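Uncharacterized protein (Pseudomonas aeruginosa PAO1, PDB 4R1D) probably acts as the lipase effector Tle4 of the H2 type VI secretion system, an alpha/beta hydrolase that binds calcium and is restrained by Tli4. Local coordinates at residues A[292-297]-A[316-321]; A[364-369]-A[409-414]. All blocks are in the same frame, centred on the assembly; numbering follows the deposited sequence. Where two conformers were deposited one is given.

Interaction 1 (A[292-297]-A[316-321])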
loop_
_atom_site.group_PDB
_atom_site.type_symbol
_atom_site.label_atom_id
_atom_site.label_comp_id
_atom_site.label_asym_id
_atom_site.label_seq_id
_atom_site.Cartn_x
_atom_site.Cartn_y
_atom_site.Cartn_z
ATOM N N HIS A 292 4.925 7.834 -15.454
ATOM C CA HIS A 292 3.788 7.618 -16.341
ATOM C C HIS A 292 2.494 7.603 -15.543
ATOM O O HIS A 292 1.537 8.303 -15.872
ATOM C CB HIS A 292 3.902 6.290 -17.095
ATOM C CG HIS A 292 2.640 5.915 -17.808
ATOM N ND1 HIS A 292 1.596 5.273 -17.177
ATOM C CD2 HIS A 292 2.229 6.144 -19.078
ATOM C CE1 HIS A 292 0.603 5.100 -18.034
ATOM N NE2 HIS A 292 0.962 5.620 -19.196
ATOM N N HIS A 293 2.468 6.797 -14.486
ATOM C CA HIS A 293 1.237 6.601 -13.730
ATOM C C HIS A 293 0.745 7.870 -13.043
ATOM O O HIS A 293 -0.448 8.147 -13.059
ATOM C CB HIS A 293 1.397 5.441 -12.744
ATOM C CG HIS A 293 1.777 4.160 -13.414
ATOM N ND1 HIS A 293 2.365 3.106 -12.748
ATOM C CD2 HIS A 293 1.674 3.778 -14.708
ATOM C CE1 HIS A 293 2.593 2.122 -13.602
ATOM N NE2 HIS A 293 2.184 2.506 -14.800
ATOM N N MET A 294 1.665 8.645 -12.472
ATOM C CA MET A 294 1.302 9.878 -11.803
ATOM C C MET A 294 0.836 10.955 -12.776
ATOM O O MET A 294 0.040 11.811 -12.413
ATOM C CB MET A 294 2.456 10.397 -10.936
ATOM C CG MET A 294 2.721 9.517 -9.714
ATOM S SD MET A 294 3.957 10.211 -8.610
ATOM C CE MET A 294 2.975 11.524 -7.880
ATOM N N ARG A 295 1.328 10.916 -14.007
ATOM C CA ARG A 295 0.908 11.927 -14.980
ATOM C C ARG A 295 -0.259 11.484 -15.874
ATOM O O ARG A 295 -0.966 12.337 -16.427
ATOM C CB ARG A 295 2.098 12.397 -15.838
ATOM C CG ARG A 295 3.184 13.159 -15.072
ATOM C CD ARG A 295 2.623 14.388 -14.404
ATOM N NE ARG A 295 1.977 15.274 -15.370
ATOM C CZ ARG A 295 2.615 16.224 -16.052
ATOM N NH1 ARG A 295 3.914 16.415 -15.874
ATOM N NH2 ARG A 295 1.950 16.996 -16.906
ATOM N N CYS A 296 -0.486 10.175 -16.003
ATOM C CA CYS A 296 -1.471 9.667 -16.972
ATOM C C CYS A 296 -2.525 8.714 -16.414
ATOM O O CYS A 296 -3.462 8.361 -17.129
ATOM C CB CYS A 296 -0.778 8.914 -18.113
ATOM S SG CYS A 296 0.547 9.803 -18.949
ATOM N N GLY A 297 -2.344 8.257 -15.179
ATOM C CA GLY A 297 -3.146 7.160 -14.651
ATOM C C GLY A 297 -2.561 5.814 -15.040
ATOM O O GLY A 297 -1.691 5.728 -15.904
ATOM N N ILE A 316 -3.035 9.565 -4.160
ATOM C CA ILE A 316 -2.562 8.506 -3.274
ATOM C C ILE A 316 -1.027 8.432 -3.207
ATOM O O ILE A 316 -0.429 8.518 -2.119
ATOM C CB ILE A 316 -3.190 7.164 -3.672
ATOM C CG1 ILE A 316 -4.714 7.292 -3.685
ATOM C CG2 ILE A 316 -2.748 6.054 -2.719
ATOM C CD1 ILE A 316 -5.412 6.097 -4.289
ATOM N N VAL A 317 -0.384 8.320 -4.366
ATOM C CA VAL A 317 1.046 8.070 -4.404
ATOM C C VAL A 317 1.863 9.209 -3.798
ATOM O O VAL A 317 2.831 8.969 -3.090
ATOM C CB VAL A 317 1.513 7.782 -5.855
ATOM C CG1 VAL A 317 3.029 7.648 -5.925
ATOM C CG2 VAL A 317 0.837 6.510 -6.372
ATOM N N ALA A 318 1.472 10.453 -4.068
ATOM C CA ALA A 318 2.270 11.600 -3.635
ATOM C C ALA A 318 2.245 11.780 -2.124
ATOM O O ALA A 318 3.009 12.575 -1.580
ATOM C CB ALA A 318 1.823 12.905 -4.355
ATOM N N ASN A 319 1.378 11.027 -1.450
ATOM C CA ASN A 319 1.320 11.029 0.022
ATOM C C ASN A 319 1.880 9.780 0.693
ATOM O O ASN A 319 1.801 9.635 1.923
ATOM C CB ASN A 319 -0.122 11.247 0.487
ATOM C CG ASN A 319 -0.626 12.602 0.128
ATOM O OD1 ASN A 319 -1.570 12.742 -0.644
ATOM N ND2 ASN A 319 0.023 13.624 0.660
ATOM N N SER A 320 2.450 8.888 -0.109
ATOM C CA SER A 320 2.893 7.589 0.379
ATOM C C SER A 320 4.376 7.389 0.134
ATOM O O SER A 320 4.828 7.358 -1.014
ATOM C CB SER A 320 2.099 6.467 -0.297
ATOM O OG SER A 320 2.838 5.256 -0.287
ATOM N N ALA A 321 5.130 7.254 1.226
ATOM C CA ALA A 321 6.571 7.053 1.138
ATOM C C ALA A 321 6.868 5.735 0.440
ATOM O O ALA A 321 7.755 5.655 -0.411
ATOM C CB ALA A 321 7.220 7.101 2.547
#
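Met294 packs against Val317 and Ala318 in a small, wholly apolar contact, buried in the protein, where the C-terminal part of helix 289-296 faces the end of helix 310-317 and the turn that follows it. One long side chain does the reaching. Met294 lies nearest Val317 in the backbone register, with their CA atoms 7.6 Å apart, and bridges that gap through its thioether end. Its CG stands beside the backbone N, and the chain runs straight through chi2 (-174°). This straight run carries SD of Met294 to CG1 of Val317 at 3.8 Å, and a bend at chi3 (74°) turns the methyl CE of Met294 to CB of Ala318 at 4.0 Å. On Val317 the branch that touches is CG1, set anti to the backbone N (chi1 175°). No hydrogen bond links the segments, and together they bury 113 Å².

Both helices belong to the long insertion between the parallel strands 274-280 and 427-432 of the central sheet, the place where alpha/beta hydrolases commonly carry a cap or lid domain. Each is followed by a change of direction. Gly297 leaves the helical conformation with a positive phi, whereas Val317 to Ser320 form a type I beta turn in which Ser320 N bonds to Val317 O at 3.0 Å. Ser320 is then the N-cap of helix 321-324, its OG bonding to Ala323 N and to the carbonyl of Leu212. Leu378 also packs on Met294, and Leu306, Ala323 and Leu324 on Val317. Arg295, which takes no part in the contact, joins helix 289-296 to Asp461 by a salt bridge and to Trp375 O by a hydrogen bond.

Interaction 2 (A[364-369]-A[409-414]); sequences DPYEEI and DSIANF
The Tyr366 ring is sandwiched between an alanine methyl and a proline. Over one face Ala412 CB sits 3.5 Å from the ring centroid and only 5° off the normal, a CH-pi contact; against the opposite face, offset toward the rim, lies CG of the preceding Pro365. Ala412 CA follows its methyl over the same face, 3.5 Å from Tyr366 CE1, and Ile411 CG1 approaches Tyr366 CE1 at 4.0 Å. With CG beside the backbone N (chi1 -48°), the ring reaches Ala412 on helix 400-421, and its hydroxyl hydrogen-bonds to His415 ND1. Nearby, the carboxylates of Glu367 and Asp409 are turned 39° against each other, with Glu367 OE2 4.2 Å from Asp409 OD1. Both these oxygens form salt bridges to Lys371 NZ, which would offset the repulsion between them. Asp364 is the N-cap of the shorter helix, its OD1 accepting from Glu367 N at 3.1 Å. The short helix segments run roughly antiparallel, their axes 10.7 Å apart. Asp409, Ser410 and Asn413 also pack on Val88 of the other protein chain, probably Tli4; Phe414 rests on helix 215-238, and Ile369 on strand 358-359.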
loop_
_atom_site.group_PDB
_atom_site.type_symbol
_atom_site.label_atom_id
_atom_site.label_comp_id
_atom_site.label_asym_id
_atom_site.label_seq_id
_atom_site.Cartn_x
_atom_site.Cartn_y
_atom_site.Cartn_z
ATOM N N ASP A 364 20.230 14.420 -10.663
ATOM C CA ASP A 364 19.413 14.722 -9.489
ATOM C C ASP A 364 17.938 14.740 -9.851
ATOM O O ASP A 364 17.351 15.803 -10.038
ATOM C CB ASP A 364 19.816 16.069 -8.874
ATOM C CG ASP A 364 19.149 16.320 -7.531
ATOM O OD1 ASP A 364 18.187 15.591 -7.190
ATOM O OD2 ASP A 364 19.577 17.250 -6.815
ATOM N N PRO A 365 17.327 13.556 -9.935
ATOM C CA PRO A 365 15.915 13.464 -10.306
ATOM C C PRO A 365 15.034 14.105 -9.252
ATOM O O PRO A 365 13.945 14.575 -9.585
ATOM C CB PRO A 365 15.656 11.944 -10.373
ATOM C CG PRO A 365 16.713 11.335 -9.498
ATOM C CD PRO A 365 17.924 12.242 -9.633
ATOM N N TYR A 366 15.501 14.139 -8.003
ATOM C CA TYR A 366 14.695 14.700 -6.924
ATOM C C TYR A 366 14.379 16.173 -7.160
ATOM O O TYR A 366 13.216 16.587 -7.058
ATOM C CB TYR A 366 15.366 14.472 -5.562
ATOM C CG TYR A 366 15.814 13.041 -5.400
ATOM C CD1 TYR A 366 14.907 12.039 -5.090
ATOM C CD2 TYR A 366 17.144 12.680 -5.610
ATOM C CE1 TYR A 366 15.321 10.713 -4.976
ATOM C CE2 TYR A 366 17.563 11.364 -5.490
ATOM C CZ TYR A 366 16.646 10.391 -5.174
ATOM O OH TYR A 366 17.068 9.094 -5.057
ATOM N N GLU A 367 15.399 16.959 -7.497
ATOM C CA GLU A 367 15.190 18.386 -7.736
ATOM C C GLU A 367 14.774 18.674 -9.177
ATOM O O GLU A 367 13.944 19.544 -9.435
ATOM C CB GLU A 367 16.461 19.181 -7.407
ATOM C CG GLU A 367 16.954 19.030 -5.974
ATOM C CD GLU A 367 16.014 19.643 -4.953
ATOM O OE1 GLU A 367 15.341 20.641 -5.282
ATOM O OE2 GLU A 367 15.949 19.120 -3.820
ATOM N N GLU A 368 15.361 17.942 -10.118
ATOM C CA GLU A 368 15.115 18.192 -11.534
ATOM C C GLU A 368 13.728 17.773 -12.012
ATOM O O GLU A 368 13.167 18.378 -12.917
ATOM C CB GLU A 368 16.181 17.512 -12.390
ATOM C CG GLU A 368 17.586 17.998 -12.115
ATOM C CD GLU A 368 18.552 17.462 -13.133
ATOM O OE1 GLU A 368 18.277 17.635 -14.337
ATOM O OE2 GLU A 368 19.552 16.835 -12.740
ATOM N N ILE A 369 13.172 16.738 -11.397
ATOM C CA ILE A 369 11.903 16.180 -11.860
ATOM C C ILE A 369 10.859 16.126 -10.747
ATOM O O ILE A 369 9.779 16.699 -10.879
ATOM C CB ILE A 369 12.107 14.765 -12.429
ATOM C CG1 ILE A 369 13.114 14.801 -13.586
ATOM C CG2 ILE A 369 10.798 14.187 -12.916
ATOM C CD1 ILE A 369 13.546 13.418 -14.094
ATOM N N ASP A 409 12.502 14.442 -0.099
ATOM C CA ASP A 409 13.828 14.482 0.513
ATOM C C ASP A 409 14.076 13.201 1.321
ATOM O O ASP A 409 15.186 12.645 1.320
ATOM C CB ASP A 409 13.995 15.753 1.365
ATOM C CG ASP A 409 14.069 17.017 0.508
ATOM O OD1 ASP A 409 14.220 16.882 -0.721
ATOM O OD2 ASP A 409 13.995 18.136 1.056
ATOM N N SER A 410 13.030 12.725 1.991
ATOM C CA SER A 410 13.092 11.431 2.688
ATOM C C SER A 410 13.445 10.267 1.770
ATOM O O SER A 410 14.326 9.479 2.094
ATOM C CB SER A 410 11.776 11.128 3.401
ATOM O OG SER A 410 11.827 11.546 4.750
ATOM N N ILE A 411 12.754 10.132 0.642
ATOM C CA ILE A 411 13.082 9.039 -0.270
ATOM C C ILE A 411 14.503 9.175 -0.820
ATOM O O ILE A 411 15.191 8.169 -0.969
ATOM C CB ILE A 411 12.050 8.839 -1.439
ATOM C CG1 ILE A 411 12.298 9.829 -2.580
ATOM C CG2 ILE A 411 10.614 8.870 -0.919
ATOM C CD1 ILE A 411 11.639 9.428 -3.889
ATOM N N ALA A 412 14.952 10.399 -1.109
ATOM C CA ALA A 412 16.316 10.594 -1.605
ATOM C C ALA A 412 17.307 10.050 -0.587
ATOM O O ALA A 412 18.305 9.411 -0.941
ATOM C CB ALA A 412 16.591 12.077 -1.883
ATOM N N ASN A 413 17.014 10.283 0.687
ATOM C CA ASN A 413 17.897 9.829 1.756
ATOM C C ASN A 413 17.872 8.298 1.881
ATOM O O ASN A 413 18.907 7.654 2.006
ATOM C CB ASN A 413 17.529 10.516 3.080
ATOM C CG ASN A 413 18.446 10.120 4.219
ATOM O OD1 ASN A 413 19.662 10.298 4.140
ATOM N ND2 ASN A 413 17.865 9.600 5.297
ATOM N N PHE A 414 16.679 7.721 1.806
ATOM C CA PHE A 414 16.540 6.265 1.850
ATOM C C PHE A 414 17.221 5.610 0.652
ATOM O O PHE A 414 17.964 4.650 0.806
ATOM C CB PHE A 414 15.055 5.889 1.905
ATOM C CG PHE A 414 14.792 4.400 1.905
ATOM C CD1 PHE A 414 15.201 3.611 2.968
ATOM C CD2 PHE A 414 14.114 3.804 0.853
ATOM C CE1 PHE A 414 14.943 2.241 2.987
ATOM C CE2 PHE A 414 13.858 2.433 0.854
ATOM C CZ PHE A 414 14.273 1.652 1.930
#

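Overall arrangement
Interaction 2 begins in the sequence only after interaction 1 has ended, and both lie within the insertion between strands 274-280 and 427-432. Their centres are 15 Å apart; the nearest atoms come to about 4 Å without touching. Leu378 connects them: its side chain packs on Met294 of interaction 1, and its backbone is hydrogen-bonded to that of Ile369 in interaction 2. They differ in setting. Interaction 1 is buried and untouched by the other protein chain, whereas the 409-414 side of interaction 2 meets that chain. Both stand away from the calcium site formed by Glu152, Asp156, Phe202 and Asp203.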